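Local coordinates for protein ADP-dependent L-serine kinase SerK (Thermococcus kodakarensis KOD1, PDB 5X0G) that uses ADP to phosphorylate free L-serine, yielding O-phospho-L-serine and AMP in the first step of cysteine biosynthesis from serine, at residues 18-23 with 82-87; 52-57 with 71-76; 27-32 with 64-69. The protein carries 1 engineered substitution. One frame throughout, in Å; residues are numbered along the deposited sequence. Where two conformers were deposited one is given.

Contact 1 (18-23 with 82-87); sequences YVFIEL and AKRAPS. With 7WF (2-hydroxy-3-[4-(2-hydroxy-3-sulfopropyl)piperazin-1-yl]propane-1-sulfonic acid), chain D.
Val19 and Ser87 form one rung of an antiparallel ladder in which strand 19-22, an outermost strand of the five-stranded mixed sheet of the ParB-like domain, pairs with strand 84-89. Val19 N gives a nearly straight bond to Ser87 O (2.8 Å, 167°), and Ile21 and Ala85 make the second hydrogen-bonded pair. Between them, at the non-hydrogen-bonded pair, Phe20 CE1 approaches Pro86 CD and CG obliquely, and Pro86 CB meets Tyr18 CD1 at 3.4 Å. Arg84 runs alongside Glu22, pointing the same way. Arg84 CB sits 3.3 Å from Ile21 O; CG, set between the backbone N and the carbonyl carbon (chi1 64°), nears Phe20 CD1; CD passes Phe20 CB at 3.9 Å. NE completes a salt bridge with Glu22 OE2 at 3.0 Å, meeting the syn lone pair close to the guanidinium plane; CZ and NH2 stay about 4.0 Å from that oxygen, and NH1 goes on to the carbonyl oxygen of Glu240 and a terminal carboxylate oxygen of Phe242. A bound sulfonate takes the outward-facing Phe20 N by its O3 (2.7 Å). Ala85 O is gripped from opposite faces of its plane, by Ile21 N and by Ser87 OG, the latter 3.0 Å away.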
# COMPACT_ATOMS: atom_id res chain seq x y z
N TYR A 18 -4.26 -22.23 -8.05
CA TYR A 18 -3.46 -21.19 -8.67
C TYR A 18 -3.30 -21.49 -10.16
O TYR A 18 -3.48 -22.62 -10.60
CB TYR A 18 -2.08 -21.07 -8.01
CG TYR A 18 -1.23 -22.31 -8.16
CD1 TYR A 18 -0.41 -22.51 -9.29
CD2 TYR A 18 -1.27 -23.31 -7.21
CE1 TYR A 18 0.35 -23.67 -9.41
CE2 TYR A 18 -0.52 -24.46 -7.32
CZ TYR A 18 0.27 -24.64 -8.42
OH TYR A 18 0.98 -25.81 -8.48
N VAL A 19 -2.95 -20.45 -10.90
CA VAL A 19 -2.53 -20.56 -12.30
C VAL A 19 -1.21 -19.82 -12.46
O VAL A 19 -1.01 -18.77 -11.84
CB VAL A 19 -3.62 -20.01 -13.25
CG1 VAL A 19 -3.99 -18.56 -12.90
CG2 VAL A 19 -3.21 -20.15 -14.70
N PHE A 20 -0.29 -20.36 -13.26
CA PHE A 20 0.97 -19.68 -13.53
C PHE A 20 0.71 -18.56 -14.52
O PHE A 20 0.11 -18.79 -15.58
CB PHE A 20 2.02 -20.62 -14.10
CG PHE A 20 2.59 -21.59 -13.11
CD1 PHE A 20 3.35 -21.14 -12.04
CD2 PHE A 20 2.40 -22.96 -13.27
CE1 PHE A 20 3.89 -22.04 -11.14
CE2 PHE A 20 2.92 -23.87 -12.35
CZ PHE A 20 3.68 -23.41 -11.30
N ILE A 21 1.15 -17.36 -14.18
CA ILE A 21 1.03 -16.18 -15.01
C ILE A 21 2.41 -15.60 -15.17
O ILE A 21 3.16 -15.53 -14.21
CB ILE A 21 0.08 -15.13 -14.38
CG1 ILE A 21 -1.34 -15.71 -14.18
CG2 ILE A 21 0.03 -13.86 -15.21
CD1 ILE A 21 -2.07 -16.02 -15.44
N GLU A 22 2.75 -15.21 -16.41
CA GLU A 22 4.07 -14.65 -16.66
C GLU A 22 4.20 -13.29 -15.98
O GLU A 22 3.27 -12.49 -16.01
CB GLU A 22 4.38 -14.58 -18.17
CG GLU A 22 4.39 -15.94 -18.86
CD GLU A 22 5.54 -16.85 -18.46
OE1 GLU A 22 6.71 -16.49 -18.66
OE2 GLU A 22 5.28 -17.96 -17.95
N LEU A 23 5.35 -13.04 -15.38
CA LEU A 23 5.60 -11.83 -14.58
C LEU A 23 5.50 -10.57 -15.41
O LEU A 23 5.05 -9.54 -14.93
CB LEU A 23 6.98 -11.91 -13.90
CG LEU A 23 7.15 -13.06 -12.91
CD1 LEU A 23 8.62 -13.31 -12.58
CD2 LEU A 23 6.33 -12.80 -11.65
N ALA A 82 13.45 -15.09 -12.64
CA ALA A 82 12.31 -15.98 -12.87
C ALA A 82 11.37 -15.36 -13.90
O ALA A 82 11.45 -14.17 -14.21
CB ALA A 82 11.58 -16.25 -11.56
N LYS A 83 10.47 -16.19 -14.43
CA LYS A 83 9.56 -15.78 -15.51
C LYS A 83 8.05 -15.76 -15.17
O LYS A 83 7.31 -15.00 -15.78
CB LYS A 83 9.78 -16.68 -16.72
CG LYS A 83 11.17 -16.54 -17.36
CD LYS A 83 11.36 -15.19 -18.03
CE LYS A 83 12.74 -15.05 -18.65
NZ LYS A 83 13.81 -15.31 -17.65
N ARG A 84 7.61 -16.56 -14.21
CA ARG A 84 6.20 -16.62 -13.85
C ARG A 84 6.02 -16.72 -12.34
O ARG A 84 6.98 -16.96 -11.61
CB ARG A 84 5.55 -17.82 -14.52
CG ARG A 84 6.07 -19.19 -14.08
CD ARG A 84 5.76 -20.27 -15.10
NE ARG A 84 6.58 -20.12 -16.29
CZ ARG A 84 7.83 -20.58 -16.42
NH1 ARG A 84 8.42 -21.26 -15.45
NH2 ARG A 84 8.48 -20.37 -17.56
N ALA A 85 4.77 -16.57 -11.92
CA ALA A 85 4.39 -16.79 -10.52
C ALA A 85 3.02 -17.46 -10.42
O ALA A 85 2.12 -17.17 -11.23
CB ALA A 85 4.39 -15.48 -9.77
N PRO A 86 2.85 -18.37 -9.43
CA PRO A 86 1.50 -18.91 -9.24
C PRO A 86 0.63 -17.80 -8.70
O PRO A 86 1.05 -17.06 -7.78
CB PRO A 86 1.68 -20.05 -8.24
CG PRO A 86 3.05 -19.92 -7.68
CD PRO A 86 3.82 -18.93 -8.49
N SER A 87 -0.57 -17.71 -9.27
CA SER A 87 -1.43 -16.57 -9.06
C SER A 87 -2.86 -17.03 -8.88
O SER A 87 -3.26 -18.05 -9.43
CB SER A 87 -1.37 -15.67 -10.29
OG SER A 87 -0.05 -15.20 -10.54
O1 7WF D . -2.88 -23.99 -14.60
S1 7WF D . -1.51 -24.17 -14.22
O2 7WF D . -0.95 -25.24 -15.00
O3 7WF D . -0.72 -22.77 -14.47
C1 7WF D . -1.35 -24.55 -12.60
C2 7WF D . -2.38 -25.58 -12.15
O4 7WF D . -3.61 -24.89 -11.88
C3 7WF D . -1.90 -26.30 -10.89
N1 7WF D . -2.95 -27.09 -10.22
C7 7WF D . -3.30 -28.29 -11.01
C6 7WF D . -4.41 -29.08 -10.31
N2 7WF D . -3.99 -29.49 -8.96
C5 7WF D . -3.52 -28.35 -8.15
C4 7WF D . -2.46 -27.53 -8.89

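Contact 2 (52-57 with 71-76); sequences KPMLLA and HHRWAG. With ADP (adenosine-5'-diphosphate), chain C; AMP (adenosine monophosphate), chain B.
Arg73 and Lys52 cross at about a right angle, and the crossing puts the aliphatic part of the lysine over the guanidinium: Lys52 CD lies over one face, toward the rim, while Met54 CE, in one of its two conformers, covers the opposite face. In that conformer the methionine chain, bent at chi2 and chi3, runs antiparallel to the arginine side chain and brings CE to 3.5 Å from Arg73 CB. The guanidinium offers its edge to polar partners. NH1 meets Lys52 O at 2.9 Å, sitting well above the carbonyl plane rather than on a lone pair, and Pro53 O lies 2.8 Å from the same nitrogen. The other edge turns to the nucleotide, NH2 bonding ADP O2A at 2.9 Å and NE bonding O1A. This is the phosphate-binding start of helix 71-80 in the ParB-like domain, where backbone N-H groups and side chains grip the same anion. Arg73 N reaches ADP O1A, His71 uses both N and ND1 on O2B, and His72 ND1 points almost straight at the bridging O3A (2.8 Å, 172°), which lies near the plane of its ring. AMP overlaps ADP in the same site, its O2P replacing O3A as the partner of His72 ND1. Lys52 begins extended, with CG anti to the backbone N (chi1 -167°), then bends at chi3, and its NZ holds both ribose hydroxyls of ADP, O2' at 2.7 Å.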
# COMPACT_ATOMS: atom_id res chain seq x y z
N LYS A 52 2.75 -18.74 -1.38
CA LYS A 52 1.72 -17.69 -1.22
C LYS A 52 1.41 -17.09 -2.61
O LYS A 52 2.13 -16.23 -3.09
CB LYS A 52 2.23 -16.59 -0.25
CG LYS A 52 1.16 -15.61 0.25
CD LYS A 52 1.73 -14.46 1.09
CE LYS A 52 1.30 -14.50 2.55
NZ LYS A 52 2.19 -13.75 3.51
N PRO A 53 0.32 -17.54 -3.27
CA PRO A 53 0.14 -17.09 -4.67
C PRO A 53 -0.11 -15.58 -4.77
O PRO A 53 -0.63 -14.98 -3.81
CB PRO A 53 -1.11 -17.87 -5.12
CG PRO A 53 -1.87 -18.11 -3.86
CD PRO A 53 -0.84 -18.33 -2.79
N MET A 54 0.28 -14.99 -5.91
CA MET A 54 -0.09 -13.61 -6.28
C MET A 54 -1.61 -13.49 -6.24
O MET A 54 -2.30 -14.48 -6.50
CB MET A 54 0.33 -13.27 -7.73
CG MET A 54 1.69 -13.74 -8.24
SD MET A 54 2.94 -12.43 -8.19
CE MET A 54 2.79 -12.22 -6.44
N LEU A 55 -2.13 -12.30 -5.93
CA LEU A 55 -3.55 -11.98 -6.17
C LEU A 55 -3.61 -10.96 -7.32
O LEU A 55 -3.03 -9.87 -7.23
CB LEU A 55 -4.23 -11.44 -4.90
CG LEU A 55 -4.14 -12.44 -3.76
CD1 LEU A 55 -4.78 -11.89 -2.49
CD2 LEU A 55 -4.82 -13.75 -4.13
N LEU A 56 -4.27 -11.37 -8.41
CA LEU A 56 -4.34 -10.58 -9.63
C LEU A 56 -5.77 -10.25 -10.02
O LEU A 56 -6.71 -10.95 -9.63
CB LEU A 56 -3.70 -11.34 -10.79
CG LEU A 56 -2.26 -11.83 -10.63
CD1 LEU A 56 -1.85 -12.63 -11.87
CD2 LEU A 56 -1.29 -10.69 -10.39
N ALA A 57 -5.89 -9.18 -10.81
CA ALA A 57 -7.14 -8.77 -11.43
C ALA A 57 -6.88 -8.49 -12.91
O ALA A 57 -5.96 -7.75 -13.24
CB ALA A 57 -7.69 -7.54 -10.76
N HIS A 71 3.41 -7.23 -4.91
CA HIS A 71 4.42 -6.41 -5.60
C HIS A 71 5.85 -6.88 -5.36
O HIS A 71 6.67 -6.87 -6.29
CB HIS A 71 4.33 -4.95 -5.20
CG HIS A 71 3.05 -4.30 -5.60
ND1 HIS A 71 2.04 -4.05 -4.70
CD2 HIS A 71 2.60 -3.87 -6.81
CE1 HIS A 71 1.02 -3.50 -5.33
NE2 HIS A 71 1.33 -3.37 -6.60
N HIS A 72 6.16 -7.26 -4.13
CA HIS A 72 7.55 -7.62 -3.78
C HIS A 72 7.88 -9.07 -4.16
O HIS A 72 9.02 -9.35 -4.56
CB HIS A 72 7.84 -7.25 -2.33
CG HIS A 72 7.56 -5.81 -2.05
ND1 HIS A 72 6.32 -5.38 -1.67
CD2 HIS A 72 8.31 -4.70 -2.22
CE1 HIS A 72 6.33 -4.07 -1.54
NE2 HIS A 72 7.52 -3.63 -1.86
N ARG A 73 6.89 -9.96 -4.09
CA ARG A 73 7.01 -11.28 -4.76
C ARG A 73 7.29 -11.14 -6.25
O ARG A 73 8.22 -11.77 -6.77
CB ARG A 73 5.74 -12.12 -4.58
CG ARG A 73 5.66 -12.86 -3.25
CD ARG A 73 4.24 -13.34 -2.97
NE ARG A 73 3.39 -12.27 -2.46
CZ ARG A 73 2.08 -12.35 -2.29
NH1 ARG A 73 1.42 -13.46 -2.59
NH2 ARG A 73 1.41 -11.31 -1.81
N TRP A 74 6.49 -10.31 -6.92
CA TRP A 74 6.65 -10.05 -8.35
C TRP A 74 8.03 -9.47 -8.65
O TRP A 74 8.79 -10.06 -9.41
CB TRP A 74 5.55 -9.11 -8.85
CG TRP A 74 5.75 -8.54 -10.22
CD1 TRP A 74 5.57 -9.17 -11.42
CD2 TRP A 74 6.13 -7.20 -10.53
NE1 TRP A 74 5.83 -8.31 -12.46
CE2 TRP A 74 6.17 -7.09 -11.94
CE3 TRP A 74 6.44 -6.07 -9.76
CZ2 TRP A 74 6.52 -5.90 -12.59
CZ3 TRP A 74 6.79 -4.89 -10.41
CH2 TRP A 74 6.83 -4.81 -11.80
N ALA A 75 8.36 -8.35 -8.01
CA ALA A 75 9.62 -7.66 -8.25
C ALA A 75 10.83 -8.51 -7.86
O ALA A 75 11.87 -8.48 -8.54
CB ALA A 75 9.64 -6.34 -7.51
N GLY A 76 10.69 -9.29 -6.79
CA GLY A 76 11.73 -10.21 -6.33
C GLY A 76 11.98 -11.36 -7.27
O GLY A 76 13.13 -11.68 -7.57
PB ADP C . 2.67 -6.14 -1.28
O1B ADP C . 1.84 -6.91 -0.27
O2B ADP C . 2.06 -6.11 -2.66
O3B ADP C . 3.19 -4.83 -0.76
PA ADP C . 4.06 -8.57 -1.20
O1A ADP C . 4.68 -9.26 -2.39
O2A ADP C . 2.69 -8.99 -0.74
O3A ADP C . 4.02 -6.99 -1.47
O5' ADP C . 5.10 -8.67 0.04
C5' ADP C . 5.97 -9.78 0.23
C4' ADP C . 5.19 -11.07 0.48
O4' ADP C . 6.01 -12.19 0.14
C3' ADP C . 4.78 -11.29 1.94
O3' ADP C . 3.39 -11.58 2.03
C2' ADP C . 5.56 -12.51 2.39
O2' ADP C . 4.88 -13.33 3.35
C1' ADP C . 5.70 -13.23 1.06
N9 ADP C . 6.70 -14.31 1.11
C8 ADP C . 7.74 -14.44 1.96
N7 ADP C . 8.42 -15.58 1.69
C5 ADP C . 7.80 -16.19 0.66
C6 ADP C . 7.99 -17.42 -0.12
N6 ADP C . 9.01 -18.28 0.13
N1 ADP C . 7.10 -17.67 -1.11
C2 ADP C . 6.08 -16.85 -1.40
N3 ADP C . 5.85 -15.72 -0.73
C4 ADP C . 6.66 -15.35 0.29
P AMP B . 4.28 -8.76 -1.31
O1P AMP B . 4.73 -9.71 -2.39
O2P AMP B . 4.34 -7.29 -1.65
O3P AMP B . 3.01 -9.22 -0.65
O5' AMP B . 5.43 -8.89 -0.19
C5' AMP B . 6.24 -10.06 -0.13
C4' AMP B . 5.41 -11.14 0.54
O4' AMP B . 5.91 -12.42 0.19
C3' AMP B . 5.46 -11.05 2.06
O3' AMP B . 4.18 -10.64 2.56
C2' AMP B . 5.82 -12.44 2.54
O2' AMP B . 4.94 -12.91 3.57
C1' AMP B . 5.70 -13.30 1.29
N9 AMP B . 6.69 -14.39 1.26
C8 AMP B . 7.75 -14.55 2.08
N7 AMP B . 8.43 -15.68 1.74
C5 AMP B . 7.79 -16.25 0.70
C6 AMP B . 7.97 -17.45 -0.13
N6 AMP B . 9.00 -18.30 0.07
N1 AMP B . 7.06 -17.66 -1.12
C2 AMP B . 6.03 -16.83 -1.35
N3 AMP B . 5.81 -15.72 -0.62
C4 AMP B . 6.64 -15.40 0.39

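Contact 3 (27-32 with 64-69); sequences KPHAQL and MYLIVD. Engineered in segment 27-32: Ala30 (natural residue Glu). With ADP (adenosine-5'-diphosphate), chain C.
Lys27 pairs in parallel with Leu66, its N bonded to Tyr65 O at 2.7 Å and its O receiving Ile67 N at 3.0 Å, a short pairing of two bonds between the segments at the sheet margin. On the side chains, the lysine stem crosses Met64 at about a right angle, and the contact of Lys27 CG with Met64 CE (3.4 Å) is tighter than usual for two carbons; the ammonium end goes on to a salt bridge with Glu62. Ile67 CD1 lies against the Lys27-Pro28 link, 3.9 Å from Pro28 N. His29 takes over where the strand pairing stops. Its ring, swung back between the backbone N and the carbonyl carbon (chi1 74°), places ND1 2.7 Å from Ile67 O, nearly along the C=O axis and close to the ring plane, though the bond is bent at the hydrogen (133°). Leu66 CD1 packs obliquely against the ring, and NE2 bonds Thr223 OG1, so both nitrogens fix its rotation. With an alanine here, Ile67 O and the Thr223 hydroxyl would probably lose these partners, and a gap would open beside Leu66 CD1. Ala30, an engineered replacement of the natural glutamate at the inferred active-site position, follows directly; with Asp69, which binds magnesium and ADP, this loop and strand end frame the kinase active site.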
# COMPACT_ATOMS: atom_id res chain seq x y z
N LYS A 27 1.11 -5.90 -13.76
CA LYS A 27 1.34 -4.48 -13.67
C LYS A 27 1.25 -4.04 -12.21
O LYS A 27 0.23 -4.27 -11.57
CB LYS A 27 0.34 -3.72 -14.53
CG LYS A 27 0.61 -3.82 -16.02
CD LYS A 27 -0.41 -3.05 -16.85
CE LYS A 27 0.25 -2.07 -17.79
NZ LYS A 27 -0.75 -1.41 -18.67
N PRO A 28 2.33 -3.41 -11.68
CA PRO A 28 2.26 -2.91 -10.31
C PRO A 28 1.39 -1.65 -10.21
O PRO A 28 1.26 -0.90 -11.16
CB PRO A 28 3.71 -2.54 -10.02
CG PRO A 28 4.20 -2.03 -11.35
CD PRO A 28 3.54 -2.93 -12.37
N HIS A 29 0.79 -1.43 -9.04
CA HIS A 29 0.10 -0.18 -8.74
C HIS A 29 0.74 0.61 -7.62
O HIS A 29 0.24 1.68 -7.26
CB HIS A 29 -1.39 -0.44 -8.47
CG HIS A 29 -1.69 -1.07 -7.14
ND1 HIS A 29 -1.95 -2.41 -6.98
CD2 HIS A 29 -1.85 -0.52 -5.91
CE1 HIS A 29 -2.23 -2.67 -5.72
NE2 HIS A 29 -2.17 -1.54 -5.04
N ALA A 30 1.84 0.09 -7.06
CA ALA A 30 2.55 0.76 -5.99
C ALA A 30 4.06 0.74 -6.21
O ALA A 30 4.61 -0.23 -6.74
CB ALA A 30 2.20 0.12 -4.64
N GLN A 31 4.70 1.82 -5.78
CA GLN A 31 6.16 1.88 -5.71
C GLN A 31 6.64 0.76 -4.78
O GLN A 31 5.97 0.41 -3.81
CB GLN A 31 6.61 3.23 -5.18
CG GLN A 31 6.31 4.40 -6.11
CD GLN A 31 6.77 5.74 -5.57
OE1 GLN A 31 6.82 5.95 -4.36
NE2 GLN A 31 7.11 6.66 -6.46
N LEU A 32 7.78 0.18 -5.10
CA LEU A 32 8.34 -0.90 -4.27
C LEU A 32 9.04 -0.30 -3.04
O LEU A 32 9.30 0.89 -2.98
CB LEU A 32 9.29 -1.77 -5.08
CG LEU A 32 8.68 -2.37 -6.36
CD1 LEU A 32 9.74 -2.83 -7.35
CD2 LEU A 32 7.71 -3.50 -6.00
N MET A 64 -3.23 -8.17 -19.81
CA MET A 64 -2.39 -7.83 -18.67
C MET A 64 -3.23 -8.01 -17.40
O MET A 64 -4.46 -8.06 -17.47
CB MET A 64 -1.94 -6.36 -18.76
CG MET A 64 -1.13 -5.97 -19.99
SD MET A 64 0.52 -6.68 -19.96
CE MET A 64 1.31 -5.68 -18.72
N TYR A 65 -2.53 -8.08 -16.27
CA TYR A 65 -3.14 -8.21 -14.94
C TYR A 65 -2.61 -7.15 -13.97
O TYR A 65 -1.40 -6.87 -13.90
CB TYR A 65 -2.88 -9.59 -14.34
CG TYR A 65 -3.58 -10.70 -15.04
CD1 TYR A 65 -2.98 -11.33 -16.14
CD2 TYR A 65 -4.85 -11.11 -14.66
CE1 TYR A 65 -3.64 -12.34 -16.83
CE2 TYR A 65 -5.51 -12.12 -15.34
CZ TYR A 65 -4.88 -12.74 -16.42
OH TYR A 65 -5.52 -13.74 -17.10
N LEU A 66 -3.54 -6.56 -13.24
CA LEU A 66 -3.25 -5.72 -12.09
C LEU A 66 -2.75 -6.59 -10.93
O LEU A 66 -3.40 -7.58 -10.57
CB LEU A 66 -4.53 -5.00 -11.65
CG LEU A 66 -4.53 -4.26 -10.31
CD1 LEU A 66 -3.63 -3.05 -10.37
CD2 LEU A 66 -5.96 -3.86 -9.95
N ILE A 67 -1.62 -6.22 -10.34
CA ILE A 67 -1.19 -6.86 -9.10
C ILE A 67 -2.03 -6.23 -8.00
O ILE A 67 -1.91 -5.03 -7.75
CB ILE A 67 0.31 -6.64 -8.79
CG1 ILE A 67 1.18 -7.32 -9.86
CG2 ILE A 67 0.64 -7.17 -7.39
CD1 ILE A 67 2.62 -6.82 -9.88
N VAL A 68 -2.90 -7.03 -7.39
CA VAL A 68 -3.68 -6.62 -6.21
C VAL A 68 -2.87 -6.80 -4.93
O VAL A 68 -2.81 -5.90 -4.09
CB VAL A 68 -5.01 -7.41 -6.12
CG1 VAL A 68 -5.78 -7.05 -4.86
CG2 VAL A 68 -5.84 -7.17 -7.38
N ASP A 69 -2.28 -7.98 -4.79
CA ASP A 69 -1.37 -8.28 -3.70
C ASP A 69 -0.24 -9.09 -4.28
O ASP A 69 -0.47 -10.12 -4.92
CB ASP A 69 -2.09 -9.08 -2.59
CG ASP A 69 -1.24 -9.24 -1.32
OD1 ASP A 69 -0.29 -8.47 -1.11
OD2 ASP A 69 -1.47 -10.18 -0.55
PB ADP C . 2.67 -6.14 -1.28
O1B ADP C . 1.84 -6.91 -0.27
O2B ADP C . 2.06 -6.11 -2.66
O3B ADP C . 3.19 -4.83 -0.76
PA ADP C . 4.06 -8.57 -1.20
O1A ADP C . 4.68 -9.26 -2.39
O2A ADP C . 2.69 -8.99 -0.74
O3A ADP C . 4.02 -6.99 -1.47
O5' ADP C . 5.10 -8.67 0.04
C5' ADP C . 5.97 -9.78 0.23
C4' ADP C . 5.19 -11.07 0.48
O4' ADP C . 6.01 -12.19 0.14
C3' ADP C . 4.78 -11.29 1.94
O3' ADP C . 3.39 -11.58 2.03
C2' ADP C . 5.56 -12.51 2.39
O2' ADP C . 4.88 -13.33 3.35
C1' ADP C . 5.70 -13.23 1.06
N9 ADP C . 6.70 -14.31 1.11
C8 ADP C . 7.74 -14.44 1.96
N7 ADP C . 8.42 -15.58 1.69
C5 ADP C . 7.80 -16.19 0.66
C6 ADP C . 7.99 -17.42 -0.12
N6 ADP C . 9.01 -18.28 0.13
N1 ADP C . 7.10 -17.67 -1.11
C2 ADP C . 6.08 -16.85 -1.40
N3 ADP C . 5.85 -15.72 -0.73
C4 ADP C . 6.66 -15.35 0.29

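Overall arrangement
All three contacts belong to one mixed sheet and the helix packed on it, yet their chemistry differs with the strand involved. Contact 1, partly buried at one outer strand and away from the nucleotide, relies on backbone pairing and a salt bridge, and also touches a bound sulfonate compound. Contacts 2 and 3 both touch ADP. Contact 3, partly buried at the other margin, reaches the substrate site through His29, bonded to Thr223, an O-phospho-L-serine-binding residue; contact 2 is the buried one, with few bonds between its own segments. Strand 54-58 lies between strands 84-89 and 65-67, so Met54 N meets Pro86 O while Leu55 O and Ala57 O receive N-H groups of contact 3. Trp74 ties helix 71-80 to Leu23 O.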